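Local coordinates for protein integral membrane indolylacetylinositol arabinosyltransferase EmbC (Mycolicibacterium smegmatis, PDB 7BVE) that probably transfers arabinose units in building mycobacterial cell-wall arabinan, as a membrane-embedded glycosyltransferase that binds the drug ethambutol, at residues L80-T94 against R105-T117. Sequence-based numbering, arbitrary orientation.
Sequences LVGPENRNRSVLLST and RGLLIERINNDLT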
loop_
_atom_site.group_PDB
_atom_site.type_symbol
_atom_site.label_atom_id
_atom_site.label_comp_id
_atom_site.label_asym_id
_atom_site.label_seq_id
_atom_site.Cartn_x
_atom_site.Cartn_y
_atom_site.Cartn_z
ATOM N N LEU A 80 26.795 52.419 -7.816
ATOM C CA LEU A 80 25.642 51.579 -8.088
ATOM C C LEU A 80 24.666 52.215 -9.061
ATOM O O LEU A 80 23.906 51.497 -9.714
ATOM C CB LEU A 80 24.912 51.255 -6.775
ATOM C CG LEU A 80 23.850 50.162 -6.730
ATOM C CD1 LEU A 80 24.508 48.847 -7.031
ATOM C CD2 LEU A 80 23.186 50.120 -5.370
ATOM N N VAL A 81 24.679 53.541 -9.187
ATOM C CA VAL A 81 23.849 54.249 -10.149
ATOM C C VAL A 81 24.754 55.172 -10.958
ATOM O O VAL A 81 25.849 55.546 -10.532
ATOM C CB VAL A 81 22.707 55.036 -9.460
ATOM C CG1 VAL A 81 23.214 56.321 -8.800
ATOM C CG2 VAL A 81 21.513 55.278 -10.397
ATOM N N GLY A 82 24.294 55.511 -12.156
ATOM C CA GLY A 82 25.018 56.388 -13.036
ATOM C C GLY A 82 24.403 56.382 -14.418
ATOM O O GLY A 82 23.191 56.555 -14.583
ATOM N N PRO A 83 25.227 56.182 -15.442
ATOM C CA PRO A 83 24.695 56.036 -16.800
ATOM C C PRO A 83 24.060 54.666 -16.997
ATOM O O PRO A 83 23.968 53.842 -16.085
ATOM C CB PRO A 83 25.929 56.214 -17.687
ATOM C CG PRO A 83 26.944 56.894 -16.811
ATOM C CD PRO A 83 26.687 56.345 -15.445
ATOM N N GLU A 84 23.642 54.413 -18.237
ATOM C CA GLU A 84 22.990 53.151 -18.569
ATOM C C GLU A 84 23.969 51.996 -18.766
ATOM O O GLU A 84 23.541 50.913 -19.182
ATOM C CB GLU A 84 22.127 53.323 -19.820
ATOM C CG GLU A 84 20.944 54.261 -19.625
ATOM C CD GLU A 84 19.916 53.714 -18.653
ATOM O OE1 GLU A 84 19.738 52.479 -18.593
ATOM O OE2 GLU A 84 19.282 54.522 -17.943
ATOM N N ASN A 85 25.255 52.201 -18.486
ATOM C CA ASN A 85 26.265 51.151 -18.481
ATOM C C ASN A 85 26.349 50.410 -17.149
ATOM O O ASN A 85 27.340 49.711 -16.911
ATOM C CB ASN A 85 27.632 51.744 -18.836
ATOM C CG ASN A 85 28.032 52.906 -17.929
ATOM O OD1 ASN A 85 27.302 53.292 -17.015
ATOM N ND2 ASN A 85 29.212 53.458 -18.179
ATOM N N ARG A 86 25.357 50.560 -16.279
ATOM C CA ARG A 86 25.360 49.927 -14.966
ATOM C C ARG A 86 24.357 48.783 -14.972
ATOM O O ARG A 86 23.156 48.994 -14.792
ATOM C CB ARG A 86 25.036 50.933 -13.870
ATOM C CG ARG A 86 26.095 51.983 -13.654
ATOM C CD ARG A 86 27.336 51.395 -13.022
ATOM N NE ARG A 86 28.288 52.442 -12.680
ATOM C CZ ARG A 86 29.223 52.892 -13.508
ATOM N NH1 ARG A 86 29.330 52.385 -14.728
ATOM N NH2 ARG A 86 30.049 53.853 -13.119
ATOM N N ASN A 87 24.860 47.574 -15.199
ATOM C CA ASN A 87 24.143 46.348 -14.885
ATOM C C ASN A 87 24.435 45.856 -13.473
ATOM O O ASN A 87 24.026 44.749 -13.116
ATOM C CB ASN A 87 24.482 45.259 -15.909
ATOM C CG ASN A 87 25.983 45.025 -16.057
ATOM O OD1 ASN A 87 26.803 45.668 -15.400
ATOM N ND2 ASN A 87 26.343 44.084 -16.921
ATOM N N ARG A 88 25.136 46.654 -12.675
ATOM C CA ARG A 88 25.516 46.287 -11.319
ATOM C C ARG A 88 24.322 46.499 -10.403
ATOM O O ARG A 88 23.999 47.636 -10.054
ATOM C CB ARG A 88 26.702 47.134 -10.878
ATOM C CG ARG A 88 27.922 46.925 -11.726
ATOM C CD ARG A 88 29.071 47.793 -11.279
ATOM N NE ARG A 88 30.220 47.630 -12.161
ATOM C CZ ARG A 88 31.164 46.712 -11.997
ATOM N NH1 ARG A 88 32.169 46.634 -12.854
ATOM N NH2 ARG A 88 31.106 45.869 -10.975
ATOM N N SER A 89 23.660 45.415 -10.006
ATOM C CA SER A 89 22.443 45.551 -9.214
ATOM C C SER A 89 22.703 45.407 -7.718
ATOM O O SER A 89 22.372 46.307 -6.943
ATOM C CB SER A 89 21.393 44.538 -9.678
ATOM O OG SER A 89 20.934 44.857 -10.977
ATOM N N VAL A 90 23.291 44.295 -7.295
ATOM C CA VAL A 90 23.389 44.023 -5.867
ATOM C C VAL A 90 24.600 44.731 -5.279
ATOM O O VAL A 90 25.659 44.844 -5.904
ATOM C CB VAL A 90 23.408 42.506 -5.589
ATOM C CG1 VAL A 90 22.145 41.868 -6.107
ATOM C CG2 VAL A 90 24.611 41.831 -6.186
ATOM N N LEU A 91 24.410 45.276 -4.084
ATOM C CA LEU A 91 25.489 45.823 -3.282
ATOM C C LEU A 91 26.123 44.767 -2.400
ATOM O O LEU A 91 27.335 44.810 -2.166
ATOM C CB LEU A 91 24.956 46.963 -2.409
ATOM C CG LEU A 91 25.889 47.716 -1.466
ATOM C CD1 LEU A 91 26.904 48.484 -2.241
ATOM C CD2 LEU A 91 25.099 48.646 -0.593
ATOM N N LEU A 92 25.326 43.809 -1.941
ATOM C CA LEU A 92 25.752 42.764 -1.032
ATOM C C LEU A 92 24.698 41.675 -1.081
ATOM O O LEU A 92 23.532 41.948 -1.357
ATOM C CB LEU A 92 25.923 43.316 0.381
ATOM C CG LEU A 92 26.624 42.540 1.479
ATOM C CD1 LEU A 92 27.316 43.555 2.328
ATOM C CD2 LEU A 92 25.641 41.756 2.312
ATOM N N SER A 93 25.114 40.447 -0.814
ATOM C CA SER A 93 24.227 39.301 -0.906
ATOM C C SER A 93 24.832 38.165 -0.105
ATOM O O SER A 93 26.015 38.189 0.229
ATOM C CB SER A 93 24.019 38.877 -2.356
ATOM O OG SER A 93 23.209 37.726 -2.433
ATOM N N THR A 94 24.005 37.177 0.216
ATOM C CA THR A 94 24.501 35.914 0.734
ATOM C C THR A 94 24.214 34.759 -0.208
ATOM O O THR A 94 24.554 33.619 0.107
ATOM C CB THR A 94 23.917 35.610 2.120
ATOM O OG1 THR A 94 22.501 35.448 2.033
ATOM C CG2 THR A 94 24.233 36.717 3.092
ATOM N N ARG A 105 15.246 32.557 -0.272
ATOM C CA ARG A 105 16.043 31.835 0.716
ATOM C C ARG A 105 17.144 32.655 1.357
ATOM O O ARG A 105 17.602 32.279 2.430
ATOM C CB ARG A 105 16.673 30.576 0.111
ATOM C CG ARG A 105 15.670 29.513 -0.261
ATOM C CD ARG A 105 16.306 28.267 -0.787
ATOM N NE ARG A 105 15.290 27.356 -1.294
ATOM C CZ ARG A 105 15.554 26.187 -1.862
ATOM N NH1 ARG A 105 16.805 25.776 -1.983
ATOM N NH2 ARG A 105 14.565 25.428 -2.305
ATOM N N GLY A 106 17.580 33.745 0.759
ATOM C CA GLY A 106 18.717 34.461 1.297
ATOM C C GLY A 106 18.505 35.946 1.467
ATOM O O GLY A 106 17.377 36.407 1.619
ATOM N N LEU A 107 19.590 36.703 1.443
ATOM C CA LEU A 107 19.565 38.134 1.690
ATOM C C LEU A 107 20.082 38.882 0.475
ATOM O O LEU A 107 20.970 38.398 -0.228
ATOM C CB LEU A 107 20.425 38.472 2.900
ATOM C CG LEU A 107 20.426 39.834 3.584
ATOM C CD1 LEU A 107 20.761 39.511 4.968
ATOM C CD2 LEU A 107 21.472 40.772 3.059
ATOM N N LEU A 108 19.539 40.075 0.247
ATOM C CA LEU A 108 19.935 40.927 -0.863
ATOM C C LEU A 108 19.776 42.383 -0.464
ATOM O O LEU A 108 18.801 42.750 0.189
ATOM C CB LEU A 108 19.098 40.648 -2.116
ATOM C CG LEU A 108 19.276 39.352 -2.904
ATOM C CD1 LEU A 108 18.168 39.200 -3.893
ATOM C CD2 LEU A 108 20.581 39.382 -3.632
ATOM N N ILE A 109 20.740 43.208 -0.852
ATOM C CA ILE A 109 20.647 44.656 -0.703
ATOM C C ILE A 109 20.654 45.178 -2.138
ATOM O O ILE A 109 21.295 46.180 -2.473
ATOM C CB ILE A 109 21.768 45.221 0.192
ATOM C CG1 ILE A 109 21.800 44.447 1.503
ATOM C CG2 ILE A 109 21.481 46.644 0.638
ATOM C CD1 ILE A 109 22.953 44.791 2.388
ATOM N N GLU A 110 19.994 44.419 -3.013
ATOM C CA GLU A 110 19.812 44.711 -4.430
ATOM C C GLU A 110 19.160 46.072 -4.631
ATOM O O GLU A 110 18.395 46.526 -3.780
ATOM C CB GLU A 110 18.962 43.600 -5.060
ATOM C CG GLU A 110 18.836 43.624 -6.577
ATOM C CD GLU A 110 18.008 42.473 -7.115
ATOM O OE1 GLU A 110 17.502 41.674 -6.301
ATOM O OE2 GLU A 110 17.864 42.364 -8.352
ATOM N N ARG A 111 19.465 46.738 -5.736
ATOM C CA ARG A 111 18.839 48.004 -6.085
ATOM C C ARG A 111 17.716 47.749 -7.077
ATOM O O ARG A 111 17.968 47.529 -8.264
ATOM C CB ARG A 111 19.852 48.974 -6.672
ATOM C CG ARG A 111 19.252 50.303 -7.038
ATOM C CD ARG A 111 20.287 51.188 -7.664
ATOM N NE ARG A 111 20.852 50.579 -8.859
ATOM C CZ ARG A 111 20.304 50.635 -10.066
ATOM N NH1 ARG A 111 19.165 51.285 -10.251
ATOM N NH2 ARG A 111 20.900 50.044 -11.089
ATOM N N ILE A 112 16.477 47.768 -6.589
ATOM C CA ILE A 112 15.348 47.917 -7.491
ATOM C C ILE A 112 15.363 49.349 -8.024
ATOM O O ILE A 112 15.846 50.267 -7.354
ATOM C CB ILE A 112 14.037 47.585 -6.758
ATOM C CG1 ILE A 112 14.208 46.312 -5.929
ATOM C CG2 ILE A 112 12.898 47.308 -7.729
ATOM C CD1 ILE A 112 14.498 45.060 -6.732
ATOM N N ASN A 113 14.766 49.543 -9.209
ATOM C CA ASN A 113 15.033 50.597 -10.194
ATOM C C ASN A 113 15.430 51.981 -9.676
ATOM O O ASN A 113 16.340 52.609 -10.228
ATOM C CB ASN A 113 13.808 50.729 -11.104
ATOM C CG ASN A 113 12.516 50.929 -10.329
ATOM O OD1 ASN A 113 12.521 51.064 -9.106
ATOM N ND2 ASN A 113 11.401 50.940 -11.044
ATOM N N ASN A 114 14.771 52.463 -8.622
ATOM C CA ASN A 114 15.170 53.715 -7.996
ATOM C C ASN A 114 15.265 53.652 -6.476
ATOM O O ASN A 114 15.599 54.670 -5.861
ATOM C CB ASN A 114 14.201 54.839 -8.391
ATOM C CG ASN A 114 14.372 55.273 -9.830
ATOM O OD1 ASN A 114 15.494 55.423 -10.313
ATOM N ND2 ASN A 114 13.261 55.474 -10.525
ATOM N N ASP A 115 14.997 52.508 -5.852
ATOM C CA ASP A 115 15.027 52.379 -4.402
ATOM C C ASP A 115 16.027 51.315 -3.972
ATOM O O ASP A 115 16.037 50.206 -4.509
ATOM C CB ASP A 115 13.646 52.015 -3.852
ATOM C CG ASP A 115 12.654 53.150 -3.954
ATOM O OD1 ASP A 115 13.079 54.324 -3.952
ATOM O OD2 ASP A 115 11.441 52.866 -4.024
ATOM N N LEU A 116 16.842 51.645 -2.977
ATOM C CA LEU A 116 17.772 50.694 -2.383
ATOM C C LEU A 116 17.027 49.945 -1.288
ATOM O O LEU A 116 16.687 50.524 -0.254
ATOM C CB LEU A 116 19.006 51.406 -1.839
ATOM C CG LEU A 116 20.107 50.506 -1.287
ATOM C CD1 LEU A 116 20.619 49.597 -2.373
ATOM C CD2 LEU A 116 21.235 51.341 -0.734
ATOM N N THR A 117 16.730 48.670 -1.552
ATOM C CA THR A 117 15.977 47.837 -0.580
ATOM C C THR A 117 16.789 46.581 -0.251
ATOM O O THR A 117 17.739 46.277 -0.999
ATOM C CB THR A 117 14.594 47.467 -1.130
ATOM O OG1 THR A 117 14.776 46.753 -2.354
ATOM C CG2 THR A 117 13.717 48.677 -1.369
#
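Arg111 and Leu80 run past one another in opposite directions: the aliphatic part of the arginine lies along the leucine, with Arg111 CD 3.8 Å from Leu80 CG. A bend at chi3 (59°) turns the guanidinium out of the extended line followed by the chain as far as CD, and Leu80 O lies 3.3 Å from Arg111 NE, oblique to the plane of the group. Arg88 O faces its edge, near the plane, at a long 4.1 Å from Arg111 NH2. One residue back from Arg111, Glu110 lends its CB and CG to Val90 CG1, which also reaches Leu108 CD2 at 3.8 Å. Leu92 and Ile109 lie side by side and point the same way, Leu92 CB being 3.9 Å from Ile109 CD1. Between their backbones, Ile109 N donates to Leu92 O (3.1 Å, 158° at the hydrogen). Thr94 OG1 sits between its own backbone N and carbonyl carbon (chi1 64°), where it accepts a hydrogen bond from Leu107 N at 3.2 Å; the same hydroxyl also bonds Gln182 O. Ser93 and Leu108 form an antiparallel non-hydrogen-bonded pair; strand 90-93 is outermost, within this chain, in a four-stranded antiparallel sheet of the concanavalin-like domain. Across 107-112 runs strand 115-120, whose Val118 touches Leu107 and Ile109. Phe143 packs on Leu107 and Leu141 on Ile109, joining this sheet to the seven-stranded one, consistent with a concanavalin-like beta-sandwich.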